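Local coordinates for putative uncharacterized protein (Chaetomium thermophilum, PDB 5T8V), which probably acts as a cohesin loader on chromatin, the deposited chain being the C-terminal, HEAT-repeat part of the Scc2 sister chromatid cohesion protein, at residues A[480-483]-A[484-488]; A[552-556]-A[557-561]; A[1069-1072]-A[1073-1077]; A[1145-1148]-A[1149-1153]. All coordinates share one frame; numbering follows the deposited sequence.

Contact 1: residues A[480-483]-A[484-488]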
loop_
_atom_site.group_PDB
_atom_site.type_symbol
_atom_site.label_atom_id
_atom_site.label_comp_id
_atom_site.label_asym_id
_atom_site.label_seq_id
_atom_site.Cartn_x
_atom_site.Cartn_y
_atom_site.Cartn_z
ATOM N N ASP A 480 -34.972 -17.639 21.818
ATOM C CA ASP A 480 -35.719 -18.093 20.654
ATOM C C ASP A 480 -34.992 -19.281 20.044
ATOM O O ASP A 480 -33.793 -19.200 19.765
ATOM C CB ASP A 480 -35.872 -16.956 19.637
ATOM C CG ASP A 480 -36.717 -17.342 18.441
ATOM O OD1 ASP A 480 -36.456 -18.401 17.831
ATOM O OD2 ASP A 480 -37.646 -16.576 18.110
ATOM N N GLU A 481 -35.723 -20.379 19.836
ATOM C CA GLU A 481 -35.109 -21.600 19.321
ATOM C C GLU A 481 -34.431 -21.342 17.983
ATOM O O GLU A 481 -33.262 -21.699 17.780
ATOM C CB GLU A 481 -36.159 -22.703 19.174
ATOM C CG GLU A 481 -37.130 -22.831 20.336
ATOM C CD GLU A 481 -38.112 -23.964 20.143
ATOM O OE1 GLU A 481 -37.673 -25.088 19.815
ATOM O OE2 GLU A 481 -39.326 -23.723 20.308
ATOM N N LEU A 482 -35.158 -20.723 17.050
ATOM C CA LEU A 482 -34.583 -20.429 15.745
ATOM C C LEU A 482 -33.372 -19.519 15.873
ATOM O O LEU A 482 -32.354 -19.736 15.208
ATOM C CB LEU A 482 -35.634 -19.792 14.835
ATOM C CG LEU A 482 -35.151 -19.399 13.434
ATOM C CD1 LEU A 482 -34.626 -20.605 12.670
ATOM C CD2 LEU A 482 -36.266 -18.725 12.659
ATOM N N SER A 483 -33.457 -18.493 16.724
ATOM C CA SER A 483 -32.318 -17.600 16.905
ATOM C C SER A 483 -31.100 -18.364 17.404
ATOM O O SER A 483 -29.971 -18.090 16.982
ATOM C CB SER A 483 -32.672 -16.474 17.872
ATOM O OG SER A 483 -33.746 -15.695 17.374
ATOM N N LEU A 484 -31.304 -19.328 18.303
ATOM C CA LEU A 484 -30.188 -20.138 18.782
ATOM C C LEU A 484 -29.593 -20.964 17.648
ATOM O O LEU A 484 -28.372 -20.966 17.436
ATOM C CB LEU A 484 -30.649 -21.043 19.927
ATOM C CG LEU A 484 -31.053 -20.361 21.238
ATOM C CD1 LEU A 484 -31.595 -21.383 22.222
ATOM C CD2 LEU A 484 -29.885 -19.611 21.851
ATOM N N PHE A 485 -30.445 -21.676 16.906
ATOM C CA PHE A 485 -29.959 -22.481 15.789
ATOM C C PHE A 485 -29.159 -21.629 14.812
ATOM O O PHE A 485 -28.049 -21.997 14.409
ATOM C CB PHE A 485 -31.138 -23.150 15.083
ATOM C CG PHE A 485 -30.740 -24.015 13.926
ATOM C CD1 PHE A 485 -30.389 -25.339 14.123
ATOM C CD2 PHE A 485 -30.723 -23.509 12.638
ATOM C CE1 PHE A 485 -30.024 -26.140 13.058
ATOM C CE2 PHE A 485 -30.361 -24.304 11.571
ATOM C CZ PHE A 485 -30.012 -25.620 11.780
ATOM N N LEU A 486 -29.709 -20.477 14.426
ATOM C CA LEU A 486 -29.012 -19.588 13.507
ATOM C C LEU A 486 -27.716 -19.066 14.104
ATOM O O LEU A 486 -26.755 -18.822 13.371
ATOM C CB LEU A 486 -29.912 -18.413 13.125
ATOM C CG LEU A 486 -31.177 -18.728 12.329
ATOM C CD1 LEU A 486 -32.017 -17.469 12.183
ATOM C CD2 LEU A 486 -30.837 -19.307 10.963
ATOM N N SER A 487 -27.672 -18.870 15.422
ATOM C CA SER A 487 -26.465 -18.349 16.053
ATOM C C SER A 487 -25.345 -19.380 16.011
ATOM O O SER A 487 -24.210 -19.065 15.628
ATOM C CB SER A 487 -26.763 -17.931 17.492
ATOM O OG SER A 487 -25.602 -17.433 18.136
ATOM N N ASP A 488 -25.644 -20.622 16.398
ATOM C CA ASP A 488 -24.640 -21.676 16.307
ATOM C C ASP A 488 -24.212 -21.891 14.861
ATOM O O ASP A 488 -23.015 -22.026 14.568
ATOM C CB ASP A 488 -25.185 -22.972 16.907
ATOM C CG ASP A 488 -24.188 -24.114 16.838
ATOM O OD1 ASP A 488 -23.180 -24.069 17.575
ATOM O OD2 ASP A 488 -24.417 -25.060 16.054
#
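Leu482 and Leu486, one turn apart near the start of helix 481-494, carry the apolar part of this local contact. Leu482 CG lies 3.9 Å from Leu486 CD1, and Leu482 CD1 also rests against Leu486 CG, so the two side chains meet around their branch points and cross at a slant. With its CG anti to the backbone N (chi1 179°), Leu482 leans along the helix to reach its partner, while Leu486 packs over the Leu482 carbonyl. The same leucines face helix 590-602, Leu482 on Gln592 and the buried Leu486 on Leu595 and Ser596. Trimming the side chain to an alanine here would probably open a gap beside Leu486 CG and CD1 and uncover part of Gln592.

The second kind of interaction is backbone hydrogen bonding. Leu484 N donates to Asp480 O at 2.9 Å, and the bonds from Phe485 N to Glu481 O and from Leu486 N to Leu482 O follow, both nearly straight. The bond from Ser487 N to Ser483 O is more bent, at 139°.

The third is capping. Asp480 OD1 accepts from Ser483 N at 3.2 Å, the donor approaching from above the carboxylate plane, and takes a weak bond from Leu482 N. Beyond the two segments, Ser483 OG bonds Gln592 and Glu481 forms a salt bridge with Lys586. A carboxylate set at the first amides of the helix is probably favoured by the positive end of the helix dipole, and the whole is a classic Asp N-cap opening a helix of a HEAT-repeat protein.

Contact 2: residues A[552-556]-A[557-561]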
loop_
_atom_site.group_PDB
_atom_site.type_symbol
_atom_site.label_atom_id
_atom_site.label_comp_id
_atom_site.label_asym_id
_atom_site.label_seq_id
_atom_site.Cartn_x
_atom_site.Cartn_y
_atom_site.Cartn_z
ATOM N N GLN A 552 -18.881 -39.839 0.565
ATOM C CA GLN A 552 -18.569 -41.144 -0.011
ATOM C C GLN A 552 -18.679 -42.268 1.015
ATOM O O GLN A 552 -18.065 -43.325 0.841
ATOM C CB GLN A 552 -17.175 -41.129 -0.641
ATOM C CG GLN A 552 -16.065 -40.652 0.283
ATOM C CD GLN A 552 -14.716 -40.613 -0.408
ATOM O OE1 GLN A 552 -14.525 -41.224 -1.460
ATOM N NE2 GLN A 552 -13.771 -39.885 0.179
ATOM N N ASP A 553 -19.453 -42.066 2.080
ATOM C CA ASP A 553 -19.726 -43.091 3.073
ATOM C C ASP A 553 -21.205 -43.485 2.985
ATOM O O ASP A 553 -21.846 -43.302 1.940
ATOM C CB ASP A 553 -19.314 -42.577 4.459
ATOM C CG ASP A 553 -19.972 -41.256 4.812
ATOM O OD1 ASP A 553 -21.048 -40.952 4.255
ATOM O OD2 ASP A 553 -19.410 -40.519 5.650
ATOM N N ASP A 554 -21.744 -44.024 4.073
ATOM C CA ASP A 554 -23.136 -44.453 4.112
ATOM C C ASP A 554 -23.693 -44.253 5.521
ATOM O O ASP A 554 -24.089 -45.192 6.211
ATOM C CB ASP A 554 -23.261 -45.907 3.659
ATOM C CG ASP A 554 -23.146 -46.063 2.154
ATOM O OD1 ASP A 554 -23.617 -45.167 1.421
ATOM O OD2 ASP A 554 -22.586 -47.085 1.704
ATOM N N VAL A 555 -23.727 -43.002 5.972
ATOM C CA VAL A 555 -24.381 -42.672 7.235
ATOM C C VAL A 555 -25.886 -42.752 7.000
ATOM O O VAL A 555 -26.464 -41.900 6.320
ATOM C CB VAL A 555 -23.966 -41.288 7.745
ATOM C CG1 VAL A 555 -24.545 -41.041 9.131
ATOM C CG2 VAL A 555 -22.449 -41.158 7.768
ATOM N N LEU A 556 -26.524 -43.776 7.570
ATOM C CA LEU A 556 -27.888 -44.121 7.185
ATOM C C LEU A 556 -28.854 -42.966 7.435
ATOM O O LEU A 556 -29.443 -42.417 6.495
ATOM C CB LEU A 556 -28.327 -45.377 7.939
ATOM C CG LEU A 556 -29.593 -46.058 7.416
ATOM C CD1 LEU A 556 -29.466 -47.570 7.521
ATOM C CD2 LEU A 556 -30.810 -45.575 8.180
ATOM N N GLU A 557 -29.036 -42.586 8.703
ATOM C CA GLU A 557 -30.077 -41.619 9.043
ATOM C C GLU A 557 -29.899 -40.316 8.274
ATOM O O GLU A 557 -30.875 -39.741 7.775
ATOM C CB GLU A 557 -30.078 -41.358 10.550
ATOM C CG GLU A 557 -31.245 -40.504 11.027
ATOM C CD GLU A 557 -32.592 -41.116 10.689
ATOM O OE1 GLU A 557 -32.707 -42.359 10.720
ATOM O OE2 GLU A 557 -33.535 -40.354 10.381
ATOM N N ARG A 558 -28.661 -39.830 8.171
ATOM C CA ARG A 558 -28.389 -38.641 7.372
ATOM C C ARG A 558 -28.932 -38.801 5.957
ATOM O O ARG A 558 -29.633 -37.922 5.440
ATOM C CB ARG A 558 -26.883 -38.375 7.343
ATOM C CG ARG A 558 -26.463 -37.144 6.544
ATOM C CD ARG A 558 -25.003 -37.236 6.143
ATOM N NE ARG A 558 -24.760 -38.375 5.259
ATOM C CZ ARG A 558 -23.562 -38.891 5.004
ATOM N NH1 ARG A 558 -22.474 -38.378 5.567
ATOM N NH2 ARG A 558 -23.452 -39.930 4.186
ATOM N N ASP A 559 -28.622 -39.930 5.318
ATOM C CA ASP A 559 -29.062 -40.151 3.944
ATOM C C ASP A 559 -30.580 -40.211 3.851
ATOM O O ASP A 559 -31.168 -39.739 2.872
ATOM C CB ASP A 559 -28.444 -41.437 3.400
ATOM C CG ASP A 559 -26.934 -41.423 3.456
ATOM O OD1 ASP A 559 -26.344 -40.328 3.327
ATOM O OD2 ASP A 559 -26.336 -42.506 3.632
ATOM N N GLN A 560 -31.235 -40.795 4.856
ATOM C CA GLN A 560 -32.692 -40.874 4.832
ATOM C C GLN A 560 -33.313 -39.486 4.934
ATOM O O GLN A 560 -34.200 -39.128 4.147
ATOM C CB GLN A 560 -33.185 -41.780 5.960
ATOM C CG GLN A 560 -32.653 -43.203 5.866
ATOM C CD GLN A 560 -33.402 -44.168 6.759
ATOM O OE1 GLN A 560 -33.891 -43.796 7.825
ATOM N NE2 GLN A 560 -33.502 -45.417 6.321
ATOM N N GLU A 561 -32.853 -38.684 5.898
ATOM C CA GLU A 561 -33.317 -37.303 5.990
ATOM C C GLU A 561 -33.095 -36.563 4.678
ATOM O O GLU A 561 -33.973 -35.825 4.214
ATOM C CB GLU A 561 -32.606 -36.587 7.139
ATOM C CG GLU A 561 -32.967 -35.118 7.285
ATOM C CD GLU A 561 -34.437 -34.903 7.589
ATOM O OE1 GLU A 561 -35.117 -35.882 7.963
ATOM O OE2 GLU A 561 -34.913 -33.756 7.455
#
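Arg558 and Asp553 face each other with their flat groups nearly coplanar, the guanidinium and carboxylate planes only 25° apart. Arg558 NH2 reaches Asp553 OD1 at 2.6 Å, almost along the C-O axis, and this oxygen lies in the guanidinium plane; NH1 adds a weak bond to it. The arginine holds a second carboxylate side-on: NE and NH2 both donate to Asp559 OD1, at 3.2 Å and 3.0 Å. The NE approach comes from above the Asp559 carboxylate plane, whereas NH2 arrives on the syn side. NH2 is thus shared between two aspartates at the edge of one guanidinium.

Val555 crosses this group at about a right angle and covers one face, its CB 3.7 Å above the centre of the plane. The arginine chain gets there by a bend at chi3 (63°), which carries the guanidinium back past the helix start toward the preceding loop; Tyr551 also touches the arginine side chain. A leucine here would probably leave Asp553 and Asp559 without their shared cation and the loop carboxylate free to turn.

Asp554 adds another negative charge, its OD1 4.4 Å from Asp559 OD2, which the arginine probably helps to offset. One turn on, Leu556 CD2 lies against the amide end of Gln560. Backbone bonds from Asp559 N to Val555 O and from Gln560 N to Leu556 O start the turn. Asp553, Arg558 and Asp559 form a salt-bridge network that ties the loop to the first turn of helix 556-574, where Val555 holds the N-cap position.

Contact 3: residues A[1069-1072]-A[1073-1077]; sequences TMVL and RSLKE
Thr1069 O accepts from Arg1073 N at 2.9 Å, the first of the i to i+4 bonds that join 1069-1072 to 1073-1077 within helix 1065-1086. Leu1075 N to Val1071 O is almost straight, at 176°, and Lys1076 N to Leu1072 O is more bent; between these steps, Met1070 O and Ser1074 N stand farther apart, at 3.7 Å.

Arg1073 runs extended from CG to NE along the helix surface. Thr1069 CG2, anti to the backbone N, lies over one face of the guanidinium, nearer its rim than its centre, while Met1070 lies alongside and brings CE to 3.8 Å from Arg1073 NH1. On the buried flank, Val1071 CG1 approaches Leu1075 CD1 at 4.2 Å.

The hydroxyls look elsewhere: Thr1069 OG1 bonds Pro1065 O, and Ser1074 OG pairs with Tyr1047 and Gly1037. Val1071 packs on helix 1050-1062, and Leu1072 on helices 1115-1133 and 1139-1154.

The chemistry is therefore two-sided. Valine and leucines serve the interior by shape, whereas at the exposed arginine two methyl groups, Thr1069 CG2 and Met1070 CE, probably steady a charged group through packing alone, with neither neighbour bonding its nitrogens.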
loop_
_atom_site.group_PDB
_atom_site.type_symbol
_atom_site.label_atom_id
_atom_site.label_comp_id
_atom_site.label_asym_id
_atom_site.label_seq_id
_atom_site.Cartn_x
_atom_site.Cartn_y
_atom_site.Cartn_z
ATOM N N THR A 1069 50.609 4.150 14.623
ATOM C CA THR A 1069 49.333 4.638 15.134
ATOM C C THR A 1069 49.561 5.704 16.196
ATOM O O THR A 1069 48.846 6.714 16.239
ATOM C CB THR A 1069 48.510 3.483 15.711
ATOM O OG1 THR A 1069 48.265 2.505 14.693
ATOM C CG2 THR A 1069 47.177 3.980 16.265
ATOM N N MET A 1070 50.560 5.501 17.060
ATOM C CA MET A 1070 50.889 6.514 18.061
ATOM C C MET A 1070 51.190 7.867 17.422
ATOM O O MET A 1070 50.895 8.911 18.015
ATOM C CB MET A 1070 52.078 6.051 18.903
ATOM C CG MET A 1070 51.819 4.789 19.724
ATOM S SD MET A 1070 50.568 5.005 21.005
ATOM C CE MET A 1070 49.078 4.478 20.157
ATOM N N VAL A 1071 51.773 7.874 16.223
ATOM C CA VAL A 1071 52.067 9.128 15.535
ATOM C C VAL A 1071 50.827 9.650 14.815
ATOM O O VAL A 1071 50.503 10.844 14.883
ATOM C CB VAL A 1071 53.242 8.927 14.557
ATOM C CG1 VAL A 1071 53.586 10.232 13.844
ATOM C CG2 VAL A 1071 54.462 8.376 15.288
ATOM N N LEU A 1072 50.117 8.763 14.112
ATOM C CA LEU A 1072 48.963 9.194 13.330
ATOM C C LEU A 1072 47.888 9.806 14.218
ATOM O O LEU A 1072 47.223 10.767 13.820
ATOM C CB LEU A 1072 48.393 8.017 12.539
ATOM C CG LEU A 1072 49.240 7.508 11.371
ATOM C CD1 LEU A 1072 48.639 6.232 10.803
ATOM C CD2 LEU A 1072 49.368 8.567 10.285
ATOM N N ARG A 1073 47.693 9.261 15.419
ATOM C CA ARG A 1073 46.678 9.812 16.312
ATOM C C ARG A 1073 47.058 11.213 16.772
ATOM O O ARG A 1073 46.203 12.108 16.835
ATOM C CB ARG A 1073 46.471 8.880 17.505
ATOM C CG ARG A 1073 45.743 7.595 17.141
ATOM C CD ARG A 1073 45.650 6.633 18.311
ATOM N NE ARG A 1073 44.795 5.488 18.000
ATOM C CZ ARG A 1073 44.616 4.442 18.800
ATOM N NH1 ARG A 1073 45.235 4.379 19.973
ATOM N NH2 ARG A 1073 43.817 3.452 18.427
ATOM N N SER A 1074 48.336 11.426 17.086
ATOM C CA SER A 1074 48.799 12.762 17.448
ATOM C C SER A 1074 48.562 13.745 16.310
ATOM O O SER A 1074 47.951 14.804 16.504
ATOM C CB SER A 1074 50.281 12.718 17.821
ATOM O OG SER A 1074 50.734 13.990 18.245
ATOM N N LEU A 1075 49.036 13.408 15.105
ATOM C CA LEU A 1075 48.806 14.288 13.963
ATOM C C LEU A 1075 47.319 14.534 13.740
ATOM O O LEU A 1075 46.924 15.637 13.341
ATOM C CB LEU A 1075 49.438 13.693 12.703
ATOM C CG LEU A 1075 50.940 13.396 12.758
ATOM C CD1 LEU A 1075 51.424 12.897 11.406
ATOM C CD2 LEU A 1075 51.739 14.617 13.194
ATOM N N LYS A 1076 46.482 13.530 14.002
ATOM C CA LYS A 1076 45.045 13.684 13.807
ATOM C C LYS A 1076 44.468 14.699 14.783
ATOM O O LYS A 1076 43.687 15.575 14.393
ATOM C CB LYS A 1076 44.347 12.331 13.960
ATOM C CG LYS A 1076 42.842 12.372 13.722
ATOM C CD LYS A 1076 42.227 10.995 13.883
ATOM C CE LYS A 1076 41.280 10.934 15.070
ATOM N NZ LYS A 1076 40.972 9.531 15.473
ATOM N N GLU A 1077 44.836 14.595 16.063
ATOM C CA GLU A 1077 44.377 15.581 17.038
ATOM C C GLU A 1077 44.857 16.977 16.664
ATOM O O GLU A 1077 44.072 17.935 16.643
ATOM C CB GLU A 1077 44.862 15.201 18.436
ATOM C CG GLU A 1077 44.312 13.878 18.941
ATOM C CD GLU A 1077 42.799 13.856 18.966
ATOM O OE1 GLU A 1077 42.200 14.873 19.377
ATOM O OE2 GLU A 1077 42.210 12.831 18.562
#

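Contact 4: residues A[1145-1148]-A[1149-1153]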
loop_
_atom_site.group_PDB
_atom_site.type_symbol
_atom_site.label_atom_id
_atom_site.label_comp_id
_atom_site.label_asym_id
_atom_site.label_seq_id
_atom_site.Cartn_x
_atom_site.Cartn_y
_atom_site.Cartn_z
ATOM N N VAL A 1145 43.793 7.834 6.180
ATOM C CA VAL A 1145 42.947 8.658 5.323
ATOM C C VAL A 1145 42.180 9.683 6.137
ATOM O O VAL A 1145 41.776 10.720 5.602
ATOM C CB VAL A 1145 41.971 7.787 4.499
ATOM C CG1 VAL A 1145 41.071 7.001 5.407
ATOM C CG2 VAL A 1145 41.143 8.647 3.552
ATOM N N GLU A 1146 41.948 9.414 7.421
ATOM C CA GLU A 1146 41.295 10.404 8.268
ATOM C C GLU A 1146 42.219 11.582 8.537
ATOM O O GLU A 1146 41.745 12.701 8.767
ATOM C CB GLU A 1146 40.846 9.759 9.578
ATOM C CG GLU A 1146 39.854 10.586 10.374
ATOM C CD GLU A 1146 39.284 9.825 11.555
ATOM O OE1 GLU A 1146 39.615 8.631 11.706
ATOM O OE2 GLU A 1146 38.509 10.421 12.330
ATOM N N VAL A 1147 43.532 11.351 8.511
ATOM C CA VAL A 1147 44.485 12.456 8.579
ATOM C C VAL A 1147 44.565 13.182 7.241
ATOM O O VAL A 1147 44.562 14.419 7.193
ATOM C CB VAL A 1147 45.861 11.934 9.030
ATOM C CG1 VAL A 1147 46.940 13.004 8.862
ATOM C CG2 VAL A 1147 45.797 11.477 10.478
ATOM N N LEU A 1148 44.638 12.435 6.135
ATOM C CA LEU A 1148 44.754 13.075 4.825
ATOM C C LEU A 1148 43.522 13.907 4.500
ATOM O O LEU A 1148 43.628 14.961 3.866
ATOM C CB LEU A 1148 44.983 12.030 3.734
ATOM C CG LEU A 1148 46.435 11.931 3.270
ATOM C CD1 LEU A 1148 47.307 11.539 4.438
ATOM C CD2 LEU A 1148 46.572 10.925 2.139
ATOM N N ALA A 1149 42.341 13.442 4.910
ATOM C CA ALA A 1149 41.128 14.213 4.670
ATOM C C ALA A 1149 41.221 15.580 5.328
ATOM O O ALA A 1149 40.843 16.591 4.729
ATOM C CB ALA A 1149 39.907 13.448 5.182
ATOM N N SER A 1150 41.734 15.633 6.558
ATOM C CA SER A 1150 41.942 16.916 7.219
ATOM C C SER A 1150 42.983 17.745 6.477
ATOM O O SER A 1150 42.754 18.921 6.164
ATOM C CB SER A 1150 42.367 16.688 8.672
ATOM O OG SER A 1150 42.615 17.915 9.331
ATOM N N ILE A 1151 44.138 17.140 6.180
ATOM C CA ILE A 1151 45.191 17.838 5.445
ATOM C C ILE A 1151 44.623 18.497 4.196
ATOM O O ILE A 1151 45.011 19.614 3.832
ATOM C CB ILE A 1151 46.333 16.861 5.098
ATOM C CG1 ILE A 1151 47.086 16.461 6.372
ATOM C CG2 ILE A 1151 47.291 17.477 4.068
ATOM C CD1 ILE A 1151 48.121 15.372 6.169
ATOM N N ASN A 1152 43.692 17.821 3.523
ATOM C CA ASN A 1152 43.152 18.334 2.270
ATOM C C ASN A 1152 42.075 19.385 2.511
ATOM O O ASN A 1152 42.028 20.400 1.806
ATOM C CB ASN A 1152 42.599 17.178 1.434
ATOM C CG ASN A 1152 42.168 17.612 0.049
ATOM O OD1 ASN A 1152 43.001 17.857 -0.824
ATOM N ND2 ASN A 1152 40.860 17.700 -0.165
ATOM N N ARG A 1153 41.207 19.163 3.501
ATOM C CA ARG A 1153 40.175 20.146 3.816
ATOM C C ARG A 1153 40.781 21.477 4.235
ATOM O O ARG A 1153 40.197 22.534 3.970
ATOM C CB ARG A 1153 39.257 19.620 4.922
ATOM C CG ARG A 1153 38.344 18.480 4.493
ATOM C CD ARG A 1153 37.254 18.214 5.520
ATOM N NE ARG A 1153 37.770 18.141 6.887
ATOM C CZ ARG A 1153 38.278 17.048 7.450
ATOM N NH1 ARG A 1153 38.358 15.912 6.769
ATOM N NH2 ARG A 1153 38.714 17.090 8.703
#
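Ile1151 leans back over the preceding turn of helix 1139-1154, toward Val1147 and Leu1148. Its CB stands 3.5 Å from Leu1148 O. One bond out, CG1 lies over Val1147 O, the position set by its place anti to the carbonyl carbon (chi1 -70°). At the tip, CD1 meets Val1147 CG1 at 3.8 Å, the two side chains crossing obliquely, and Leu1148 CD1 is a looser neighbour at 4.3 Å. Past these, the isoleucine touches Thr1122 of helix 1115-1133 and Leu1079 of helix 1065-1086.

The backbone beneath is bonded in steps of four: Ile1151 N donates almost straight to Val1147 O at 2.9 Å, and the bonds from Ala1149 N to Val1145 O and from Asn1152 N to Leu1148 O are more bent. At the C-terminal end, the guanidinium of Arg1153 folds back so that one face lies over Ser1150 CA, offset toward the rim. Glu1083 of helix 1065-1086 receives both residues, as a salt bridge with Arg1153 and a hydrogen bond with Ser1150 OG, which probably helps to fix that fold.

Around the rest of the helix, Val1145 and Ala1149 pack on helix 1175-1191, and Leu1148 on Phe1166. A helix whose apolar side chains are enclosed by several neighbouring helices in this way is characteristic of the interior of an alpha-helical solenoid, here in the HEAT-repeat Scc2 within the sister chromatid cohesion C-terminus family region.

Overall arrangement
Read from the N terminus, the four contacts come in series, and none nests in or crosses another. Each joins consecutive residues, so none closes a loop: contact 1 opens helix 481-494, contact 2 joins a loop to helix 556-574, and contacts 3 and 4 lie inside helices 1065-1086 and 1139-1154. Contacts 1 and 2 share one side of the chain, their centres about 25 Å apart without touching. Contacts 3 and 4 lie across the chain's centre, their centres 82 to 92 Å from those of the first pair, and do touch: Val1147 CG2 meets Lys1076 CB at 3.9 Å, tying two helices of the solenoid together.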